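Local coordinates for protein Two-component system sensor histidine kinase (Bacteroides thetaiotaomicron, PDB 3OTT) that probably senses saccharides outside the cell, as the extracellular part of a histidine kinase receptor that is thought to pass the signal inward by phosphorelay, at residues K41-Y46 with T74-G79; S25-L28 with L34-I37; E383-I388 with K448-T453. All coordinates share one frame; numbering follows the deposited sequence.

How the contacts relate
Contacts 1 and 2 lie in the first of two beta-propellers and contact 3 in the second. They come along the chain in the order 2, 1, 3. Contact 2 is the hairpin of strands 24-29 and 35-39. Strand 35-39 pairs with strand 42-46, from which contact 1 reaches the next blade. Their centres are only about 7 Å apart, and Leu76 CD2 packs on Trp36. Contact 3 also joins successive blades, with its centre about 56 Å from that of contact 2 and about 59 Å from that of contact 1. Contact 2 holds a blade together by backbone bonds, while contacts 1 and 3 pack successive blades, one in each propeller.

Contact 1. Residues K41-Y46 with T74-G79; sequences KGLFSY and TYLYMG
No ring joins Leu43 to Leu76 and Met78. The flat groups of 74-79 belong instead to Tyr75 and Tyr77. The Tyr75 ring has Thr74 CG2 over one face, 3.5 Å above its plane and offset toward the rim. The Tyr77 ring has Tyr75 CB at its edge, in plane. The contact itself is apolar packing between two neighbouring blades of a beta-propeller. Strand 42-46 is the third strand of one blade and strand 75-79 the second strand of the next. Along strand 75-79 the side chains alternate, and Leu76 and Met78 point toward Leu43.

Leu43 fits against both of them and crosses each at about a right angle. Its CG is anti to the backbone N (chi1 167°), which carries the forked end across to the facing sheet. Leu76 CD2 sits against both Leu43 methyls, nearest Leu43 CD2 at 3.8 Å, and Met78 SD lies against Leu43 CD1. The Met78 chain is extended at chi2 and bent at chi3 (-78°). This bend turns its methyl toward Leu43, with Met78 CE 4.1 Å from Leu43 CD2. No hydrogen bond crosses between 41-46 and 74-79, and all three touching residues are buried. Tyr87 of strand 84-88 packs on both Leu43 and Met78, and Trp36 of strand 35-39 packs on Leu76. Beyond the blade pair, Tyr75 OH is hydrogen-bonded to His372 of the second subunit. The sulfur has a second neighbour in Leu43, since Met78 SD is 4.0 Å from Leu43 CB.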
# COMPACT_ATOMS: atom_id res chain seq x y z
N LYS B 41 -11.00 32.46 19.78
CA LYS B 41 -9.94 33.17 20.54
C LYS B 41 -8.54 32.60 20.26
O LYS B 41 -7.56 33.12 20.75
CB LYS B 41 -10.17 33.03 22.06
CG LYS B 41 -11.42 33.75 22.65
CD LYS B 41 -11.38 35.26 22.44
CE LYS B 41 -12.78 35.88 22.37
NZ LYS B 41 -13.33 36.25 23.73
N GLY B 42 -8.43 31.51 19.52
CA GLY B 42 -7.12 30.99 19.17
C GLY B 42 -7.08 29.51 19.29
O GLY B 42 -8.12 28.85 19.40
N LEU B 43 -5.88 28.97 19.32
CA LEU B 43 -5.69 27.54 19.14
C LEU B 43 -5.68 26.83 20.50
O LEU B 43 -5.05 27.33 21.42
CB LEU B 43 -4.35 27.33 18.41
CG LEU B 43 -3.80 25.89 18.38
CD1 LEU B 43 -4.66 25.05 17.42
CD2 LEU B 43 -2.31 25.79 18.02
N PHE B 44 -6.38 25.69 20.63
CA PHE B 44 -6.36 24.82 21.83
C PHE B 44 -5.95 23.38 21.45
O PHE B 44 -5.99 23.00 20.24
CB PHE B 44 -7.75 24.69 22.51
CG PHE B 44 -8.19 25.92 23.32
CD1 PHE B 44 -8.74 27.02 22.67
CD2 PHE B 44 -8.13 25.92 24.71
CE1 PHE B 44 -9.17 28.11 23.37
CE2 PHE B 44 -8.56 27.03 25.46
CZ PHE B 44 -9.09 28.12 24.77
N SER B 45 -5.63 22.57 22.48
CA SER B 45 -5.49 21.14 22.34
C SER B 45 -6.31 20.46 23.40
O SER B 45 -6.62 21.04 24.43
CB SER B 45 -4.02 20.74 22.46
OG SER B 45 -3.46 21.12 23.76
N TYR B 46 -6.63 19.19 23.16
CA TYR B 46 -7.44 18.43 24.08
C TYR B 46 -6.86 17.04 24.17
O TYR B 46 -6.72 16.37 23.13
CB TYR B 46 -8.88 18.33 23.61
CG TYR B 46 -9.79 17.54 24.54
CD1 TYR B 46 -9.92 17.88 25.87
CD2 TYR B 46 -10.52 16.48 24.07
CE1 TYR B 46 -10.75 17.21 26.70
CE2 TYR B 46 -11.35 15.78 24.89
CZ TYR B 46 -11.47 16.15 26.21
OH TYR B 46 -12.33 15.44 27.04
N THR B 74 4.77 18.90 11.24
CA THR B 74 5.24 19.69 12.34
C THR B 74 4.54 21.03 12.52
O THR B 74 4.66 21.61 13.60
CB THR B 74 6.79 19.87 12.36
OG1 THR B 74 7.17 20.42 13.62
CG2 THR B 74 7.31 20.80 11.25
N TYR B 75 3.84 21.54 11.50
CA TYR B 75 3.17 22.86 11.65
C TYR B 75 1.65 22.78 11.60
O TYR B 75 1.07 21.94 10.94
CB TYR B 75 3.61 23.88 10.57
CG TYR B 75 5.11 24.04 10.39
CD1 TYR B 75 5.88 24.78 11.31
CD2 TYR B 75 5.75 23.49 9.29
CE1 TYR B 75 7.27 24.90 11.15
CE2 TYR B 75 7.15 23.59 9.13
CZ TYR B 75 7.88 24.29 10.05
OH TYR B 75 9.24 24.39 9.80
N LEU B 76 1.00 23.67 12.30
CA LEU B 76 -0.42 23.90 12.08
C LEU B 76 -0.49 25.23 11.37
O LEU B 76 -0.05 26.24 11.96
CB LEU B 76 -1.20 23.96 13.41
CG LEU B 76 -1.66 22.68 14.13
CD1 LEU B 76 -0.80 21.48 13.89
CD2 LEU B 76 -1.75 22.92 15.63
N TYR B 77 -0.90 25.22 10.09
CA TYR B 77 -1.21 26.42 9.32
C TYR B 77 -2.68 26.70 9.56
O TYR B 77 -3.54 25.86 9.27
CB TYR B 77 -0.96 26.21 7.77
CG TYR B 77 0.47 26.40 7.31
CD1 TYR B 77 1.54 25.89 8.06
CD2 TYR B 77 0.75 27.07 6.12
CE1 TYR B 77 2.88 26.09 7.66
CE2 TYR B 77 2.05 27.25 5.66
CZ TYR B 77 3.13 26.77 6.44
OH TYR B 77 4.44 26.97 6.00
N MET B 78 -2.98 27.89 10.04
CA MET B 78 -4.35 28.22 10.45
C MET B 78 -4.79 29.54 9.83
O MET B 78 -4.05 30.53 9.89
CB MET B 78 -4.38 28.32 11.98
CG MET B 78 -3.92 26.99 12.67
SD MET B 78 -3.92 27.28 14.43
CE MET B 78 -2.40 28.22 14.69
N GLY B 79 -6.00 29.57 9.25
CA GLY B 79 -6.46 30.80 8.65
C GLY B 79 -7.07 31.75 9.65
O GLY B 79 -7.80 31.31 10.51

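Contact 2. Residues S25-L28 with L34-I37; sequences SCFL and LIWI
Phe27 and Trp36 share one first torsion. In each, CG lies beside the backbone N and anti to the carbonyl carbon (chi1 -60° and -61°). Because the two residues stand on different faces of the hairpin, their rings go to different sides. Phe27 shares a face with Ile37, and CD2 of its ring is 4.3 Å from Ile37 CG1. Ile35 CG2 meets the same ring at its edge, near the plane. On the other face Leu28 and Trp36 meet through their CB atoms, and the indole then leads away.

The backbones run antiparallel. Leu28 and Trp36 form a hydrogen-bonded pair: Leu28 N gives its hydrogen to Trp36 O at 2.9 Å, and Trp36 N returns a nearly straight bond (176°) to Leu28 O. Leu28 O also lies in plane at the edge of the indole, 4.0 Å from Trp36 CD1. Phe27 and Ile37 are the adjoining non-hydrogen-bonded pair. Here Phe27 CA makes a CA-H...O contact of 3.2 Å to Trp36 O.

Asp30 takes the indole NE1 and Leu34 N on its two carboxylate oxygens. The nearby Ser31, Glu32 and Gly33 line the site of the bound hexatantalum dodecabromide. Strands 24-29 and 35-39 are the first two of a propeller blade. Strand 42-46 continues the sheet beyond Ile35 and Ile37, strand 281-286 packs on Phe27, and Leu76 of strand 75-79 packs on Leu28.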
# COMPACT_ATOMS: atom_id res chain seq x y z
N SER B 25 -14.21 26.25 15.29
CA SER B 25 -14.45 26.31 13.86
C SER B 25 -13.77 25.19 13.07
O SER B 25 -14.03 25.09 11.88
CB SER B 25 -13.92 27.64 13.36
OG SER B 25 -12.52 27.62 13.67
N CYS B 26 -12.84 24.44 13.69
CA CYS B 26 -12.13 23.34 13.05
C CYS B 26 -11.36 22.48 14.05
O CYS B 26 -11.11 22.91 15.18
CB CYS B 26 -11.14 23.85 12.02
SG CYS B 26 -10.00 25.04 12.66
N PHE B 27 -10.96 21.31 13.58
CA PHE B 27 -10.23 20.31 14.37
C PHE B 27 -9.14 19.79 13.48
O PHE B 27 -9.37 19.66 12.27
CB PHE B 27 -11.06 19.09 14.77
CG PHE B 27 -12.26 19.40 15.59
CD1 PHE B 27 -13.47 19.71 14.98
CD2 PHE B 27 -12.20 19.39 16.97
CE1 PHE B 27 -14.60 19.98 15.73
CE2 PHE B 27 -13.31 19.71 17.72
CZ PHE B 27 -14.51 19.98 17.13
N LEU B 28 -7.99 19.47 14.07
CA LEU B 28 -6.91 18.75 13.39
C LEU B 28 -6.46 17.68 14.32
O LEU B 28 -6.62 17.80 15.51
CB LEU B 28 -5.75 19.69 13.11
CG LEU B 28 -6.14 20.82 12.18
CD1 LEU B 28 -5.10 21.95 12.18
CD2 LEU B 28 -6.37 20.24 10.76
N LEU B 34 -2.98 13.46 18.87
CA LEU B 34 -3.55 14.57 19.69
C LEU B 34 -4.55 15.45 18.91
O LEU B 34 -4.27 15.88 17.79
CB LEU B 34 -2.44 15.48 20.23
CG LEU B 34 -2.44 16.05 21.69
CD1 LEU B 34 -1.30 17.12 21.95
CD2 LEU B 34 -3.63 16.74 22.04
N ILE B 35 -5.67 15.77 19.52
CA ILE B 35 -6.63 16.69 18.91
C ILE B 35 -6.33 18.16 19.18
O ILE B 35 -6.12 18.55 20.34
CB ILE B 35 -8.01 16.35 19.43
CG1 ILE B 35 -8.36 14.92 18.99
CG2 ILE B 35 -8.99 17.38 18.95
CD1 ILE B 35 -8.74 14.83 17.55
N TRP B 36 -6.34 18.95 18.13
CA TRP B 36 -6.17 20.39 18.16
C TRP B 36 -7.46 21.05 17.71
O TRP B 36 -8.13 20.55 16.79
CB TRP B 36 -5.02 20.81 17.22
CG TRP B 36 -3.70 20.18 17.62
CD1 TRP B 36 -3.22 18.93 17.24
CD2 TRP B 36 -2.70 20.75 18.45
NE1 TRP B 36 -2.01 18.70 17.80
CE2 TRP B 36 -1.65 19.80 18.54
CE3 TRP B 36 -2.56 21.97 19.12
CZ2 TRP B 36 -0.51 20.03 19.30
CZ3 TRP B 36 -1.41 22.20 19.87
CH2 TRP B 36 -0.41 21.22 19.96
N ILE B 37 -7.77 22.22 18.30
CA ILE B 37 -9.06 22.89 18.18
C ILE B 37 -8.85 24.36 17.82
O ILE B 37 -8.19 25.08 18.54
CB ILE B 37 -9.85 22.77 19.57
CG1 ILE B 37 -9.96 21.32 20.05
CG2 ILE B 37 -11.22 23.47 19.56
CD1 ILE B 37 -10.30 21.15 21.62

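Contact 3. Residues E383-I388 with K448-T453; sequences EQQLWI and KLMQST
Trp387 reaches from its strand to the helix carrying Leu449 and Met450, and the far end of its indole meets both. Its CG is anti to the carbonyl carbon (chi1 -61°), which sends the six-membered ring toward the helix. Leu449 and Trp387 run alongside each other with opposite sense, and Leu449 CD2 comes to 4.1 Å from Trp387 CH2. Met450 comes across the indole at a slant. Its CG is 4.2 Å from the same CH2 atom, and its sulfur makes a Met-aromatic contact. Met450 SD lies 5.5 Å from the centroid of the six-membered ring and 72° off the ring normal. The chain then bends at chi3, and Met450 CE approaches Gln385 OE1 at 4.3 Å.

No hydrogen bond joins 383-388 to 448-453. The polar ends are held from elsewhere: Trp387 NE1 by Asp381 OD2, and Gln385 OE1 by Arg396 NH1. Glu383 forms a salt bridge with Lys446 at the start of the helix.

Strand 386-390 is the second of its propeller blade. Helix 446-451 lies in the connection between the last two strands of the following blade, 441-445 and 457-463. Tyr407 of strand 403-410 packs on both Leu449 and Met450.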
# COMPACT_ATOMS: atom_id res chain seq x y z
N GLU B 383 9.19 -29.60 22.12
CA GLU B 383 10.49 -28.99 22.38
C GLU B 383 10.49 -27.56 21.88
O GLU B 383 11.53 -26.98 21.61
CB GLU B 383 11.60 -29.81 21.74
CG GLU B 383 11.79 -31.20 22.41
CD GLU B 383 12.75 -32.13 21.64
OE1 GLU B 383 12.49 -32.41 20.43
OE2 GLU B 383 13.77 -32.59 22.25
N GLN B 384 9.29 -26.99 21.74
CA GLN B 384 9.16 -25.60 21.27
C GLN B 384 9.60 -25.37 19.79
O GLN B 384 9.96 -24.27 19.40
CB GLN B 384 9.84 -24.60 22.26
CG GLN B 384 9.21 -24.62 23.70
CD GLN B 384 9.75 -25.81 24.56
OE1 GLN B 384 10.95 -25.97 24.70
NE2 GLN B 384 8.87 -26.65 25.08
N GLN B 385 9.52 -26.39 18.95
CA GLN B 385 9.83 -26.18 17.55
C GLN B 385 8.49 -25.87 16.82
O GLN B 385 7.46 -26.51 17.05
CB GLN B 385 10.49 -27.43 16.97
CG GLN B 385 11.87 -27.86 17.55
CD GLN B 385 12.99 -26.97 17.06
OE1 GLN B 385 13.16 -26.77 15.85
NE2 GLN B 385 13.73 -26.39 17.99
N LEU B 386 8.54 -24.91 15.90
CA LEU B 386 7.38 -24.43 15.22
C LEU B 386 7.20 -25.23 13.89
O LEU B 386 8.09 -25.21 13.05
CB LEU B 386 7.59 -22.95 14.92
CG LEU B 386 6.34 -22.09 14.58
CD1 LEU B 386 5.92 -22.27 13.21
CD2 LEU B 386 5.16 -22.38 15.50
N TRP B 387 6.07 -25.92 13.73
CA TRP B 387 5.77 -26.61 12.49
C TRP B 387 4.56 -26.03 11.70
O TRP B 387 3.62 -25.54 12.31
CB TRP B 387 5.48 -28.06 12.75
CG TRP B 387 6.65 -28.83 13.39
CD1 TRP B 387 6.89 -28.94 14.71
CD2 TRP B 387 7.63 -29.64 12.74
NE1 TRP B 387 7.97 -29.73 14.94
CE2 TRP B 387 8.45 -30.18 13.74
CE3 TRP B 387 7.89 -29.97 11.40
CZ2 TRP B 387 9.51 -31.02 13.46
CZ3 TRP B 387 8.93 -30.79 11.12
CH2 TRP B 387 9.74 -31.31 12.14
N ILE B 388 4.59 -26.08 10.37
CA ILE B 388 3.42 -25.62 9.62
C ILE B 388 3.03 -26.71 8.61
O ILE B 388 3.92 -27.42 8.07
CB ILE B 388 3.61 -24.22 8.95
CG1 ILE B 388 4.83 -24.25 8.06
CG2 ILE B 388 3.80 -23.03 10.04
CD1 ILE B 388 4.80 -23.13 6.98
N LYS B 448 14.68 -38.24 13.89
CA LYS B 448 15.23 -38.75 12.66
C LYS B 448 14.80 -37.89 11.46
O LYS B 448 15.59 -37.56 10.59
CB LYS B 448 14.92 -40.26 12.49
CG LYS B 448 16.01 -41.10 13.08
CD LYS B 448 15.58 -42.48 13.51
CE LYS B 448 15.15 -43.35 12.33
NZ LYS B 448 15.56 -44.76 12.64
N LEU B 449 13.56 -37.45 11.42
CA LEU B 449 13.24 -36.56 10.31
C LEU B 449 14.14 -35.31 10.35
O LEU B 449 14.75 -34.94 9.32
CB LEU B 449 11.77 -36.19 10.35
CG LEU B 449 11.30 -35.19 9.32
CD1 LEU B 449 11.33 -35.81 7.93
CD2 LEU B 449 9.92 -34.65 9.71
N MET B 450 14.24 -34.66 11.52
CA MET B 450 15.04 -33.42 11.65
C MET B 450 16.49 -33.60 11.26
O MET B 450 17.14 -32.67 10.70
CB MET B 450 14.96 -32.87 13.08
CG MET B 450 13.65 -32.16 13.35
SD MET B 450 13.33 -31.66 15.04
CE MET B 450 14.78 -30.71 15.52
N GLN B 451 17.01 -34.80 11.52
CA GLN B 451 18.41 -35.06 11.23
C GLN B 451 18.62 -35.63 9.84
O GLN B 451 19.73 -35.67 9.37
CB GLN B 451 19.06 -35.95 12.33
CG GLN B 451 18.83 -35.45 13.75
CD GLN B 451 19.61 -34.17 14.13
OE1 GLN B 451 20.85 -34.20 14.30
NE2 GLN B 451 18.88 -33.05 14.32
N SER B 452 17.55 -36.04 9.18
CA SER B 452 17.69 -36.62 7.83
C SER B 452 18.32 -35.69 6.77
O SER B 452 18.15 -34.49 6.76
CB SER B 452 16.36 -37.13 7.28
OG SER B 452 16.54 -37.57 5.93
N THR B 453 19.02 -36.32 5.86
CA THR B 453 19.74 -35.58 4.86
C THR B 453 19.33 -36.10 3.48
O THR B 453 19.75 -35.59 2.45
CB THR B 453 21.26 -35.65 5.16
OG1 THR B 453 21.92 -34.65 4.40
CG2 THR B 453 21.87 -37.05 4.86